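Sensory/regulatory protein rpfC (Xanthomonas campestris pv. campestris, PDB 3M6M) is a sensory and regulatory protein, probably a hybrid histidine kinase of two-component signalling, whose receiver domain, described here, binds magnesium and probably accepts a phosphoryl group. Local coordinates at residues D21-E24 with A25-M28; L42-G46 with A47-L51; A104-A107 with C108-G112; R81-A85 with S86-Y90. All blocks are in the same frame, centred on the assembly; numbering follows the deposited sequence.

Contact 1: D21-E24 with A25-M28; sequences DDHE and ANRM. With MG (magnesium ion), chain T.
The guanidinium of R27 lies with one face over the backbone of E24; E24 CA lies 3.4 Å above the guanidinium plane, offset toward the rim. NH2 of R27 stands 3.7 Å from E24 CB. The arginine chain folds at chi3 (-58°), which turns its end back toward the loop. NH1 of R27 then gives a hydrogen bond of 3.0 Å to D21 O. The bond is nearly straight (166° at the hydrogen), and the oxygen lies in the guanidinium plane. The R27 side chain thus ties the first turn of helix 24-35 to the loop that follows strand 16-20.

D21 grips the same junction through its carboxylate. OD1 of D21 accepts from H23 N at 2.8 Å with its anti lone pair, which closes an Asx turn. N26 ND2 reaches D21 OD1 at 3.2 Å from above the carboxylate plane, and the amide and carboxylate planes are 63° apart. OD2 of D21 forms a salt bridge with K119. H23 is the N-cap residue. A regular helical bond follows it, from M28 N to E24 O at 3.1 Å. Beside that bond, E24 and M28 run side by side, with OE2 of E24 3.5 Å from M28 CE.

D22 points away from the helix. Its OD1 binds the magnesium ion at 2.5 Å, together with D65 and the carbonyl oxygen of H67. The adjoining acids have separate tasks: D21 is fixed by two donors and K119, while D22 supplies a metal ligand. The bonds to D21 probably help to steady the loop that carries the metal ligand.

Contact 2: L42-G46 with A47-L51; sequences LCVNG and AEQVL
V44 is the first residue of 42-46 to meet the helix, at the end of strand 40-44. Its two methyls divide the work. CG2 of V44 presses on Q49 CB at 3.2 Å, a tight approach. CG1 of V44 lies 3.6 Å from V50 N and also touches V50 CB, so the valine sits against the first turn of helix 47-56. N45 comes next and adds little: its CB is 3.8 Å from Q49 NE2, while the rest of its side chain leads away.

G46 is the N-cap residue. Q49 bends at chi2 (93°), and this curls its amide back over the helix start. OE1 of Q49 lies 3.3 Å from G46 C, close against a backbone with no side chain of its own. The G46 carbonyl faces the helix. Its oxygen meets V50 CG1 at 3.1 Å and accepts a weak hydrogen bond of 3.5 Å from V50 N, the opening bond of the helix.

The strand side of this turn is held by backbone bonds from V44 to V19 and D21, and N45 touches R27 of helix 24-35. On the helix side, V50 packs on L18 and A20 of strand 16-20. A47, V50 and L51 meet M76 of helix 73-85, so the first turn of helix 47-56 rests on the sheet beside helix 73-85.

Contact 3: A104-A107 with C108-G112; sequences AIRA and CEQAG
E109 N bonds to I105 O at 3.0 Å, and Q110 N bonds to R106 O at 2.9 Å. These two backbone bonds are the firm rungs of the last turns of helix 102-110. The rungs on either side of them, C108 N to A104 O at 3.4 Å and A111 N to A107 O at 3.1 Å, are weak. At the end, G112 has positive phi (95°), and its N bonds to E109 O; with the bonds back into the last turn this makes a Schellman motif.

Side chains add contacts, mostly to carbonyl oxygens. Q110 bends at chi2 (-85°), which brings its OE1 loosely over one face of the R106 guanidinium. CG of Q110 rests 3.1 Å from R106 O. C108 directs its sulfur back along the helix, where SG lies 3.4 Å from A104 O. CB of A111 sits 3.4 Å from A107 O.

The helix is the crossover of the beta-alpha-beta unit made with strands 93-97 and 115-118. I105 and C108 pack on F116 of strand 115-118. Along another side, A107 and A111 meet L74 of helix 73-85, and A111 also touches L77 and K78.

Contact 4: R81-A85 with S86-Y90; sequences RVMQA and SGMRY
Q84 reaches across the turn to Y90, touching the chain at each step. Its CB lies 4.1 Å from M88 O. CG of Q84 comes 3.9 Å from R89 O, and the chain runs on extended from there. CD of Q84 is 3.6 Å from Y90 CD1. At the tip, OE1 of Q84 closes to 3.2 Å from the same Y90 CD1, obliquely to the ring, with the amide and ring planes 60° apart. The other branch, NE2 of Q84, lies 4.0 Å from Y90 CA. The amide thus bears on both the ring and the backbone of the tyrosine.

Next to this side chain the last turn of helix 73-85 unwinds into the loop that leads to strand 93-97, one of the helix-to-strand returns of the CheY-like receiver fold. G87 makes the break with a positive phi of 126°. M83 O takes two donors there, S86 N at 2.9 Å and M88 N at 3.1 Å, which approach from opposite faces of its carbonyl plane. S86 adds a side-chain bond: its OG donates to V82 O at 2.7 Å from above the carbonyl plane (38° out of it).

M88 folds its CB in beside M83 O. Its sulfur touches both CB and CE of M83, an apolar packing of the sulfur on a methylene and a methyl, the two side chains crossing. M83 also packs on L51, and M88 on M54, both of helix 47-56. A85 O is hydrogen-bonded to a polar side chain of another protein chain.

Along the chain the order is contact 1, contact 2, contact 4, contact 3. All lie in one receiver domain, a five-stranded parallel sheet flanked by helices. Contacts 1 and 2 are adjacent, their centres 11 Å apart, and touch through D21 with V44 and R27 with N45. Contact 2 also meets contact 4, where L51 packs on M83. Contact 4 in turn touches contact 3: R81 makes a weak hydrogen bond to the carbonyl of Q110. Contacts 1 and 4 are farthest apart, about 27 Å between centres, on opposite sides of the chain's centre. D22 places the magnesium site at the contact 1 end, while contact 4 lies far from it.

Contact 1: D21-E24 with A25-M28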
ATOM      1  N   ASP D  21     -13.108 -17.999  37.865  1.00 56.16           N
ATOM      2  CA  ASP D  21     -12.420 -16.984  38.661  1.00 56.54           C
ATOM      3  C   ASP D  21     -11.387 -17.672  39.546  1.00 57.76           C
ATOM      4  O   ASP D  21     -11.664 -18.726  40.125  1.00 58.61           O
ATOM      5  CB  ASP D  21     -13.409 -16.189  39.516  1.00 56.90           C
ATOM      6  CG  ASP D  21     -12.798 -14.924  40.091  1.00 57.23           C
ATOM      7  OD1 ASP D  21     -11.861 -15.022  40.914  1.00 58.15           O
ATOM      8  OD2 ASP D  21     -13.267 -13.826  39.730  1.00 57.08           O
ATOM      9  N   ASP D  22     -10.204 -17.069  39.651  1.00 58.13           N
ATOM     10  CA  ASP D  22      -9.095 -17.672  40.396  1.00 59.69           C
ATOM     11  C   ASP D  22      -9.240 -17.590  41.921  1.00 61.23           C
ATOM     12  O   ASP D  22      -8.563 -18.318  42.649  1.00 62.59           O
ATOM     13  CB  ASP D  22      -7.739 -17.112  39.935  1.00 59.96           C
ATOM     14  CG  ASP D  22      -7.657 -15.598  40.033  1.00 59.72           C
ATOM     15  OD1 ASP D  22      -8.513 -14.905  39.444  1.00 58.95           O
ATOM     16  OD2 ASP D  22      -6.716 -15.099  40.684  1.00 60.95           O
ATOM     17  N   HIS D  23     -10.125 -16.713  42.394  1.00 61.24           N
ATOM     18  CA  HIS D  23     -10.385 -16.577  43.828  1.00 62.96           C
ATOM     19  C   HIS D  23     -11.659 -17.301  44.256  1.00 63.68           C
ATOM     20  O   HIS D  23     -12.690 -17.216  43.584  1.00 62.76           O
ATOM     21  CB  HIS D  23     -10.425 -15.102  44.239  1.00 62.88           C
ATOM     22  CG  HIS D  23      -9.076 -14.453  44.267  1.00 63.18           C
ATOM     23  ND1 HIS D  23      -8.587 -13.703  43.218  1.00 61.93           N
ATOM     24  CD2 HIS D  23      -8.104 -14.457  45.211  1.00 64.51           C
ATOM     25  CE1 HIS D  23      -7.376 -13.267  43.518  1.00 62.91           C
ATOM     26  NE2 HIS D  23      -7.060 -13.711  44.721  1.00 64.49           N
ATOM     27  N   GLU D  24     -11.568 -18.009  45.382  1.00 65.89           N
ATOM     28  CA  GLU D  24     -12.663 -18.826  45.912  1.00 67.36           C
ATOM     29  C   GLU D  24     -13.913 -18.011  46.246  1.00 67.56           C
ATOM     30  O   GLU D  24     -15.028 -18.413  45.907  1.00 67.55           O
ATOM     31  CB  GLU D  24     -12.192 -19.612  47.143  1.00 69.61           C
ATOM     32  CG  GLU D  24     -13.201 -20.632  47.677  1.00 71.62           C
ATOM     33  CD  GLU D  24     -12.682 -21.403  48.882  1.00 74.79           C
ATOM     34  OE1 GLU D  24     -11.641 -22.085  48.757  1.00 75.60           O
ATOM     35  OE2 GLU D  24     -13.324 -21.337  49.955  1.00 76.48           O
ATOM     36  N   ALA D  25     -13.718 -16.869  46.903  1.00 68.25           N
ATOM     37  CA  ALA D  25     -14.822 -15.996  47.305  1.00 68.96           C
ATOM     38  C   ALA D  25     -15.666 -15.525  46.116  1.00 67.74           C
ATOM     39  O   ALA D  25     -16.898 -15.534  46.185  1.00 68.27           O
ATOM     40  CB  ALA D  25     -14.298 -14.805  48.104  1.00 69.53           C
ATOM     41  N   ASN D  26     -14.998 -15.126  45.033  1.00 66.54           N
ATOM     42  CA  ASN D  26     -15.673 -14.656  43.819  1.00 65.59           C
ATOM     43  C   ASN D  26     -16.543 -15.726  43.159  1.00 65.75           C
ATOM     44  O   ASN D  26     -17.648 -15.437  42.700  1.00 65.69           O
ATOM     45  CB  ASN D  26     -14.663 -14.105  42.809  1.00 64.20           C
ATOM     46  CG  ASN D  26     -13.988 -12.828  43.284  1.00 64.45           C
ATOM     47  OD1 ASN D  26     -14.599 -11.997  43.956  1.00 64.93           O
ATOM     48  ND2 ASN D  26     -12.723 -12.663  42.923  1.00 63.83           N
ATOM     49  N   ARG D  27     -16.038 -16.956  43.120  1.00 66.40           N
ATOM     50  CA  ARG D  27     -16.798 -18.090  42.591  1.00 67.22           C
ATOM     51  C   ARG D  27     -18.037 -18.364  43.442  1.00 69.41           C
ATOM     52  O   ARG D  27     -19.100 -18.693  42.912  1.00 69.79           O
ATOM     53  CB  ARG D  27     -15.929 -19.352  42.524  1.00 67.43           C
ATOM     54  CG  ARG D  27     -14.707 -19.243  41.619  1.00 65.87           C
ATOM     55  CD  ARG D  27     -14.084 -20.610  41.351  1.00 65.81           C
ATOM     56  NE  ARG D  27     -13.683 -21.300  42.577  1.00 67.24           N
ATOM     57  CZ  ARG D  27     -12.479 -21.219  43.138  1.00 67.46           C
ATOM     58  NH1 ARG D  27     -11.528 -20.473  42.591  1.00 66.17           N
ATOM     59  NH2 ARG D  27     -12.226 -21.893  44.252  1.00 69.60           N
ATOM     60  N   MET D  28     -17.889 -18.214  44.757  1.00 71.33           N
ATOM     61  CA  MET D  28     -18.971 -18.478  45.705  1.00 74.02           C
ATOM     62  C   MET D  28     -20.119 -17.473  45.620  1.00 74.50           C
ATOM     63  O   MET D  28     -21.285 -17.872  45.631  1.00 75.90           O
ATOM     64  CB  MET D  28     -18.434 -18.561  47.138  1.00 75.66           C
ATOM     65  CG  MET D  28     -17.714 -19.864  47.450  1.00 77.19           C
ATOM     66  SD  MET D  28     -17.250 -20.022  49.186  1.00 81.09           S
ATOM     67  CE  MET D  28     -16.701 -21.731  49.229  1.00 82.21           C
TER
HETATM   68 MG    MG T 591      -8.739 -12.372  39.443  1.00 53.59          MG

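Contact 2: L42-G46 with A47-L51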
ATOM      1  N   LEU D  42     -21.561 -24.235  37.116  1.00 63.47           N
ATOM      2  CA  LEU D  42     -20.297 -24.918  37.387  1.00 62.78           C
ATOM      3  C   LEU D  42     -19.189 -23.874  37.501  1.00 60.36           C
ATOM      4  O   LEU D  42     -18.996 -23.052  36.598  1.00 58.61           O
ATOM      5  CB  LEU D  42     -19.955 -25.952  36.306  1.00 62.98           C
ATOM      6  CG  LEU D  42     -18.732 -26.845  36.585  1.00 63.24           C
ATOM      7  CD1 LEU D  42     -19.065 -27.985  37.548  1.00 65.96           C
ATOM      8  CD2 LEU D  42     -18.146 -27.400  35.299  1.00 62.50           C
ATOM      9  N   CYS D  43     -18.477 -23.907  38.622  1.00 60.32           N
ATOM     10  CA  CYS D  43     -17.381 -22.980  38.871  1.00 58.42           C
ATOM     11  C   CYS D  43     -16.037 -23.663  38.692  1.00 57.91           C
ATOM     12  O   CYS D  43     -15.845 -24.802  39.121  1.00 59.32           O
ATOM     13  CB  CYS D  43     -17.490 -22.378  40.268  1.00 59.07           C
ATOM     14  SG  CYS D  43     -18.923 -21.319  40.460  1.00 59.85           S
ATOM     15  N   VAL D  44     -15.113 -22.951  38.056  1.00 55.98           N
ATOM     16  CA  VAL D  44     -13.795 -23.490  37.760  1.00 55.66           C
ATOM     17  C   VAL D  44     -12.700 -22.461  38.089  1.00 54.66           C
ATOM     18  O   VAL D  44     -12.981 -21.264  38.202  1.00 53.75           O
ATOM     19  CB  VAL D  44     -13.740 -24.037  36.304  1.00 55.19           C
ATOM     20  CG1 VAL D  44     -13.198 -22.998  35.319  1.00 53.32           C
ATOM     21  CG2 VAL D  44     -12.952 -25.336  36.259  1.00 56.69           C
ATOM     22  N   ASN D  45     -11.462 -22.927  38.246  1.00 55.01           N
ATOM     23  CA  ASN D  45     -10.389 -22.108  38.826  1.00 54.75           C
ATOM     24  C   ASN D  45      -9.618 -21.191  37.863  1.00 53.32           C
ATOM     25  O   ASN D  45      -8.925 -20.272  38.305  1.00 53.27           O
ATOM     26  CB  ASN D  45      -9.404 -22.993  39.603  1.00 56.59           C
ATOM     27  CG  ASN D  45      -9.973 -23.503  40.923  1.00 58.07           C
ATOM     28  OD1 ASN D  45      -9.232 -23.999  41.771  1.00 59.90           O
ATOM     29  ND2 ASN D  45     -11.287 -23.384  41.102  1.00 57.63           N
ATOM     30  N   GLY D  46      -9.730 -21.443  36.561  1.00 52.21           N
ATOM     31  CA  GLY D  46      -8.980 -20.673  35.568  1.00 51.09           C
ATOM     32  C   GLY D  46      -9.495 -20.806  34.150  1.00 49.95           C
ATOM     33  O   GLY D  46     -10.491 -21.486  33.904  1.00 49.84           O
ATOM     34  N   ALA D  47      -8.800 -20.159  33.217  1.00 49.34           N
ATOM     35  CA  ALA D  47      -9.213 -20.110  31.813  1.00 48.43           C
ATOM     36  C   ALA D  47      -9.047 -21.437  31.071  1.00 48.91           C
ATOM     37  O   ALA D  47      -9.846 -21.759  30.191  1.00 48.47           O
ATOM     38  CB  ALA D  47      -8.480 -18.996  31.079  1.00 48.09           C
ATOM     39  N   GLU D  48      -8.012 -22.197  31.418  1.00 49.92           N
ATOM     40  CA  GLU D  48      -7.759 -23.488  30.776  1.00 50.93           C
ATOM     41  C   GLU D  48      -8.811 -24.522  31.152  1.00 51.25           C
ATOM     42  O   GLU D  48      -9.179 -25.373  30.333  1.00 51.62           O
ATOM     43  CB  GLU D  48      -6.370 -24.007  31.136  1.00 52.49           C
ATOM     44  CG  GLU D  48      -5.253 -23.383  30.323  1.00 53.53           C
ATOM     45  CD  GLU D  48      -3.876 -23.659  30.898  1.00 56.63           C
ATOM     46  OE1 GLU D  48      -2.920 -22.954  30.505  1.00 57.52           O
ATOM     47  OE2 GLU D  48      -3.738 -24.580  31.735  1.00 58.60           O
ATOM     48  N   GLN D  49      -9.291 -24.431  32.390  1.00 51.25           N
ATOM     49  CA  GLN D  49     -10.247 -25.388  32.935  1.00 52.06           C
ATOM     50  C   GLN D  49     -11.661 -25.199  32.381  1.00 51.19           C
ATOM     51  O   GLN D  49     -12.414 -26.167  32.273  1.00 52.28           O
ATOM     52  CB  GLN D  49     -10.258 -25.334  34.469  1.00 52.88           C
ATOM     53  CG  GLN D  49      -8.932 -25.697  35.145  1.00 54.47           C
ATOM     54  CD  GLN D  49      -8.058 -24.483  35.438  1.00 54.46           C
ATOM     55  OE1 GLN D  49      -7.884 -23.600  34.594  1.00 52.94           O
ATOM     56  NE2 GLN D  49      -7.500 -24.440  36.644  1.00 56.03           N
ATOM     57  N   VAL D  50     -12.021 -23.962  32.039  1.00 49.56           N
ATOM     58  CA  VAL D  50     -13.311 -23.696  31.387  1.00 49.02           C
ATOM     59  C   VAL D  50     -13.308 -24.222  29.948  1.00 49.03           C
ATOM     60  O   VAL D  50     -14.306 -24.768  29.478  1.00 49.42           O
ATOM     61  CB  VAL D  50     -13.770 -22.190  31.487  1.00 47.86           C
ATOM     62  CG1 VAL D  50     -12.608 -21.264  31.703  1.00 47.26           C
ATOM     63  CG2 VAL D  50     -14.574 -21.750  30.264  1.00 47.30           C
ATOM     64  N   LEU D  51     -12.175 -24.076  29.267  1.00 48.70           N
ATOM     65  CA  LEU D  51     -12.016 -24.622  27.920  1.00 49.13           C
ATOM     66  C   LEU D  51     -12.115 -26.150  27.936  1.00 50.72           C
ATOM     67  O   LEU D  51     -12.741 -26.742  27.054  1.00 51.34           O
ATOM     68  CB  LEU D  51     -10.701 -24.154  27.288  1.00 48.75           C
ATOM     69  CG  LEU D  51     -10.550 -22.649  27.023  1.00 47.63           C
ATOM     70  CD1 LEU D  51      -9.092 -22.266  26.791  1.00 47.48           C
ATOM     71  CD2 LEU D  51     -11.414 -22.191  25.858  1.00 47.39           C
TER

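Contact 3: A104-A107 with C108-G112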
ATOM      1  N   ALA D 104      -8.826  -2.101  28.481  1.00 68.35           N
ATOM      2  CA  ALA D 104      -9.197  -3.500  28.695  1.00 65.93           C
ATOM      3  C   ALA D 104     -10.541  -3.872  28.059  1.00 64.79           C
ATOM      4  O   ALA D 104     -10.727  -5.011  27.621  1.00 63.33           O
ATOM      5  CB  ALA D 104      -9.204  -3.828  30.183  1.00 65.22           C
ATOM      6  N   ILE D 105     -11.471  -2.916  28.015  1.00 65.61           N
ATOM      7  CA  ILE D 105     -12.791  -3.142  27.414  1.00 65.08           C
ATOM      8  C   ILE D 105     -12.683  -3.298  25.894  1.00 65.44           C
ATOM      9  O   ILE D 105     -13.342  -4.159  25.307  1.00 64.46           O
ATOM     10  CB  ILE D 105     -13.808  -2.021  27.769  1.00 66.37           C
ATOM     11  CG1 ILE D 105     -13.852  -1.783  29.282  1.00 66.38           C
ATOM     12  CG2 ILE D 105     -15.204  -2.379  27.258  1.00 65.99           C
ATOM     13  CD1 ILE D 105     -14.507  -0.469  29.690  1.00 68.27           C
ATOM     14  N   ARG D 106     -11.845  -2.467  25.272  1.00 67.09           N
ATOM     15  CA  ARG D 106     -11.593  -2.530  23.832  1.00 67.86           C
ATOM     16  C   ARG D 106     -11.033  -3.893  23.424  1.00 66.36           C
ATOM     17  O   ARG D 106     -11.521  -4.507  22.475  1.00 65.86           O
ATOM     18  CB  ARG D 106     -10.644  -1.406  23.400  1.00 70.31           C
ATOM     19  CG  ARG D 106     -10.352  -1.346  21.905  1.00 71.59           C
ATOM     20  CD  ARG D 106      -9.424  -0.183  21.576  1.00 74.46           C
ATOM     21  NE  ARG D 106      -8.964  -0.217  20.188  1.00 75.81           N
ATOM     22  CZ  ARG D 106      -7.829  -0.783  19.779  1.00 76.01           C
ATOM     23  NH1 ARG D 106      -7.016  -1.371  20.648  1.00 74.90           N
ATOM     24  NH2 ARG D 106      -7.505  -0.758  18.494  1.00 77.50           N
ATOM     25  N   ALA D 107     -10.024  -4.359  24.159  1.00 65.79           N
ATOM     26  CA  ALA D 107      -9.377  -5.646  23.892  1.00 64.73           C
ATOM     27  C   ALA D 107     -10.367  -6.812  23.868  1.00 62.98           C
ATOM     28  O   ALA D 107     -10.328  -7.645  22.961  1.00 62.52           O
ATOM     29  CB  ALA D 107      -8.280  -5.903  24.907  1.00 64.65           C
ATOM     30  N   CYS D 108     -11.252  -6.855  24.861  1.00 62.24           N
ATOM     31  CA  CYS D 108     -12.235  -7.926  24.982  1.00 61.06           C
ATOM     32  C   CYS D 108     -13.325  -7.842  23.916  1.00 61.77           C
ATOM     33  O   CYS D 108     -13.692  -8.860  23.327  1.00 61.25           O
ATOM     34  CB  CYS D 108     -12.847  -7.949  26.386  1.00 60.35           C
ATOM     35  SG  CYS D 108     -11.655  -8.323  27.698  1.00 59.39           S
ATOM     36  N   GLU D 109     -13.825  -6.631  23.664  1.00 63.39           N
ATOM     37  CA  GLU D 109     -14.829  -6.400  22.620  1.00 64.69           C
ATOM     38  C   GLU D 109     -14.316  -6.843  21.248  1.00 65.21           C
ATOM     39  O   GLU D 109     -15.046  -7.476  20.485  1.00 65.24           O
ATOM     40  CB  GLU D 109     -15.262  -4.926  22.589  1.00 66.47           C
ATOM     41  CG  GLU D 109     -16.398  -4.622  21.605  1.00 68.35           C
ATOM     42  CD  GLU D 109     -16.822  -3.156  21.592  1.00 71.32           C
ATOM     43  OE1 GLU D 109     -15.949  -2.263  21.680  1.00 72.67           O
ATOM     44  OE2 GLU D 109     -18.039  -2.897  21.479  1.00 72.44           O
ATOM     45  N   GLN D 110     -13.057  -6.516  20.957  1.00 66.10           N
ATOM     46  CA  GLN D 110     -12.399  -6.905  19.706  1.00 67.06           C
ATOM     47  C   GLN D 110     -12.194  -8.417  19.609  1.00 65.73           C
ATOM     48  O   GLN D 110     -12.176  -8.975  18.512  1.00 66.15           O
ATOM     49  CB  GLN D 110     -11.049  -6.191  19.553  1.00 68.43           C
ATOM     50  CG  GLN D 110     -11.126  -4.668  19.445  1.00 70.84           C
ATOM     51  CD  GLN D 110     -11.387  -4.172  18.034  1.00 73.56           C
ATOM     52  OE1 GLN D 110     -10.520  -3.550  17.416  1.00 76.01           O
ATOM     53  NE2 GLN D 110     -12.585  -4.436  17.518  1.00 73.43           N
ATOM     54  N   ALA D 111     -12.041  -9.068  20.762  1.00 64.43           N
ATOM     55  CA  ALA D 111     -11.823 -10.513  20.829  1.00 63.42           C
ATOM     56  C   ALA D 111     -13.129 -11.314  20.878  1.00 62.81           C
ATOM     57  O   ALA D 111     -13.109 -12.540  21.021  1.00 62.09           O
ATOM     58  CB  ALA D 111     -10.930 -10.860  22.016  1.00 62.67           C
ATOM     59  N   GLY D 112     -14.258 -10.617  20.766  1.00 63.41           N
ATOM     60  CA  GLY D 112     -15.560 -11.268  20.651  1.00 63.58           C
ATOM     61  C   GLY D 112     -16.340 -11.459  21.939  1.00 63.09           C
ATOM     62  O   GLY D 112     -17.278 -12.255  21.981  1.00 63.04           O
TER

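Contact 4: R81-A85 with S86-Y90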
ATOM      1  N   ARG D  81     -12.359 -17.903  19.789  1.00 43.10           N
ATOM      2  CA  ARG D  81     -12.625 -17.372  18.449  1.00 44.01           C
ATOM      3  C   ARG D  81     -12.145 -18.327  17.345  1.00 44.56           C
ATOM      4  O   ARG D  81     -12.899 -18.628  16.417  1.00 45.33           O
ATOM      5  CB  ARG D  81     -12.003 -15.977  18.279  1.00 44.37           C
ATOM      6  CG  ARG D  81     -12.167 -15.375  16.884  1.00 46.87           C
ATOM      7  CD  ARG D  81     -13.388 -14.473  16.782  1.00 49.31           C
ATOM      8  NE  ARG D  81     -13.071 -13.095  17.158  1.00 51.14           N
ATOM      9  CZ  ARG D  81     -13.960 -12.108  17.258  1.00 51.99           C
ATOM     10  NH1 ARG D  81     -15.246 -12.328  17.012  1.00 52.77           N
ATOM     11  NH2 ARG D  81     -13.559 -10.894  17.606  1.00 52.12           N
ATOM     12  N   VAL D  82     -10.904 -18.803  17.454  1.00 44.28           N
ATOM     13  CA  VAL D  82     -10.359 -19.750  16.474  1.00 45.20           C
ATOM     14  C   VAL D  82     -10.988 -21.149  16.596  1.00 44.96           C
ATOM     15  O   VAL D  82     -11.260 -21.799  15.586  1.00 45.89           O
ATOM     16  CB  VAL D  82      -8.788 -19.787  16.464  1.00 45.75           C
ATOM     17  CG1 VAL D  82      -8.223 -20.094  17.835  1.00 45.62           C
ATOM     18  CG2 VAL D  82      -8.266 -20.785  15.436  1.00 47.20           C
ATOM     19  N   MET D  83     -11.236 -21.589  17.829  1.00 43.88           N
ATOM     20  CA  MET D  83     -11.914 -22.863  18.080  1.00 44.02           C
ATOM     21  C   MET D  83     -13.309 -22.880  17.454  1.00 44.65           C
ATOM     22  O   MET D  83     -13.688 -23.851  16.798  1.00 45.78           O
ATOM     23  CB  MET D  83     -11.994 -23.160  19.581  1.00 43.08           C
ATOM     24  CG  MET D  83     -10.678 -23.602  20.206  1.00 42.42           C
ATOM     25  SD  MET D  83     -10.680 -23.527  22.011  1.00 41.33           S
ATOM     26  CE  MET D  83     -11.328 -25.140  22.448  1.00 42.53           C
ATOM     27  N   GLN D  84     -14.050 -21.788  17.639  1.00 44.27           N
ATOM     28  CA  GLN D  84     -15.397 -21.637  17.078  1.00 45.32           C
ATOM     29  C   GLN D  84     -15.416 -21.569  15.550  1.00 46.67           C
ATOM     30  O   GLN D  84     -16.411 -21.929  14.922  1.00 48.03           O
ATOM     31  CB  GLN D  84     -16.106 -20.423  17.689  1.00 44.59           C
ATOM     32  CG  GLN D  84     -16.662 -20.695  19.080  1.00 44.24           C
ATOM     33  CD  GLN D  84     -17.004 -19.436  19.865  1.00 43.75           C
ATOM     34  OE1 GLN D  84     -16.998 -18.324  19.335  1.00 43.91           O
ATOM     35  NE2 GLN D  84     -17.306 -19.614  21.145  1.00 43.04           N
ATOM     36  N   ALA D  85     -14.314 -21.113  14.959  1.00 46.91           N
ATOM     37  CA  ALA D  85     -14.154 -21.126  13.506  1.00 48.42           C
ATOM     38  C   ALA D  85     -13.619 -22.473  13.012  1.00 49.51           C
ATOM     39  O   ALA D  85     -13.617 -22.747  11.807  1.00 50.87           O
ATOM     40  CB  ALA D  85     -13.247 -19.998  13.069  1.00 48.42           C
ATOM     41  N   SER D  86     -13.174 -23.309  13.948  1.00 49.17           N
ATOM     42  CA  SER D  86     -12.637 -24.634  13.625  1.00 50.57           C
ATOM     43  C   SER D  86     -13.669 -25.762  13.762  1.00 51.75           C
ATOM     44  O   SER D  86     -13.358 -26.925  13.500  1.00 53.06           O
ATOM     45  CB  SER D  86     -11.404 -24.935  14.481  1.00 49.86           C
ATOM     46  OG  SER D  86     -10.380 -23.983  14.256  1.00 49.37           O
ATOM     47  N   GLY D  87     -14.888 -25.419  14.176  1.00 51.82           N
ATOM     48  CA  GLY D  87     -15.974 -26.396  14.267  1.00 53.58           C
ATOM     49  C   GLY D  87     -16.670 -26.480  15.614  1.00 53.29           C
ATOM     50  O   GLY D  87     -17.707 -27.133  15.738  1.00 54.60           O
ATOM     51  N   MET D  88     -16.102 -25.827  16.623  1.00 51.96           N
ATOM     52  CA  MET D  88     -16.678 -25.826  17.965  1.00 51.81           C
ATOM     53  C   MET D  88     -17.984 -25.031  18.007  1.00 52.35           C
ATOM     54  O   MET D  88     -18.117 -23.997  17.346  1.00 51.98           O
ATOM     55  CB  MET D  88     -15.679 -25.255  18.974  1.00 50.07           C
ATOM     56  CG  MET D  88     -16.049 -25.482  20.432  1.00 49.74           C
ATOM     57  SD  MET D  88     -15.109 -24.438  21.558  1.00 47.77           S
ATOM     58  CE  MET D  88     -15.625 -25.104  23.134  1.00 48.13           C
ATOM     59  N   ARG D  89     -18.940 -25.541  18.780  1.00 53.62           N
ATOM     60  CA  ARG D  89     -20.214 -24.873  19.033  1.00 54.70           C
ATOM     61  C   ARG D  89     -19.987 -23.473  19.615  1.00 53.21           C
ATOM     62  O   ARG D  89     -19.159 -23.295  20.514  1.00 51.83           O
ATOM     63  CB  ARG D  89     -21.050 -25.720  20.000  1.00 55.94           C
ATOM     64  CG  ARG D  89     -22.334 -25.073  20.501  1.00 57.49           C
ATOM     65  CD  ARG D  89     -22.563 -25.410  21.969  1.00 58.99           C
ATOM     66  NE  ARG D  89     -23.891 -25.020  22.441  1.00 61.56           N
ATOM     67  CZ  ARG D  89     -24.953 -25.824  22.459  1.00 65.12           C
ATOM     68  NH1 ARG D  89     -24.862 -27.078  22.026  1.00 66.77           N
ATOM     69  NH2 ARG D  89     -26.116 -25.373  22.913  1.00 67.03           N
ATOM     70  N   TYR D  90     -20.714 -22.488  19.093  1.00 53.89           N
ATOM     71  CA  TYR D  90     -20.659 -21.133  19.629  1.00 52.96           C
ATOM     72  C   TYR D  90     -21.359 -21.045  20.981  1.00 53.17           C
ATOM     73  O   TYR D  90     -22.446 -21.596  21.172  1.00 54.70           O
ATOM     74  CB  TYR D  90     -21.276 -20.115  18.664  1.00 53.73           C
ATOM     75  CG  TYR D  90     -21.269 -18.701  19.212  1.00 52.80           C
ATOM     76  CD1 TYR D  90     -20.135 -17.896  19.099  1.00 51.41           C
ATOM     77  CD2 TYR D  90     -22.388 -18.176  19.864  1.00 53.46           C
ATOM     78  CE1 TYR D  90     -20.115 -16.602  19.613  1.00 51.00           C
ATOM     79  CE2 TYR D  90     -22.381 -16.882  20.382  1.00 52.73           C
ATOM     80  CZ  TYR D  90     -21.240 -16.102  20.253  1.00 51.86           C
ATOM     81  OH  TYR D  90     -21.223 -14.822  20.757  1.00 51.52           O
TER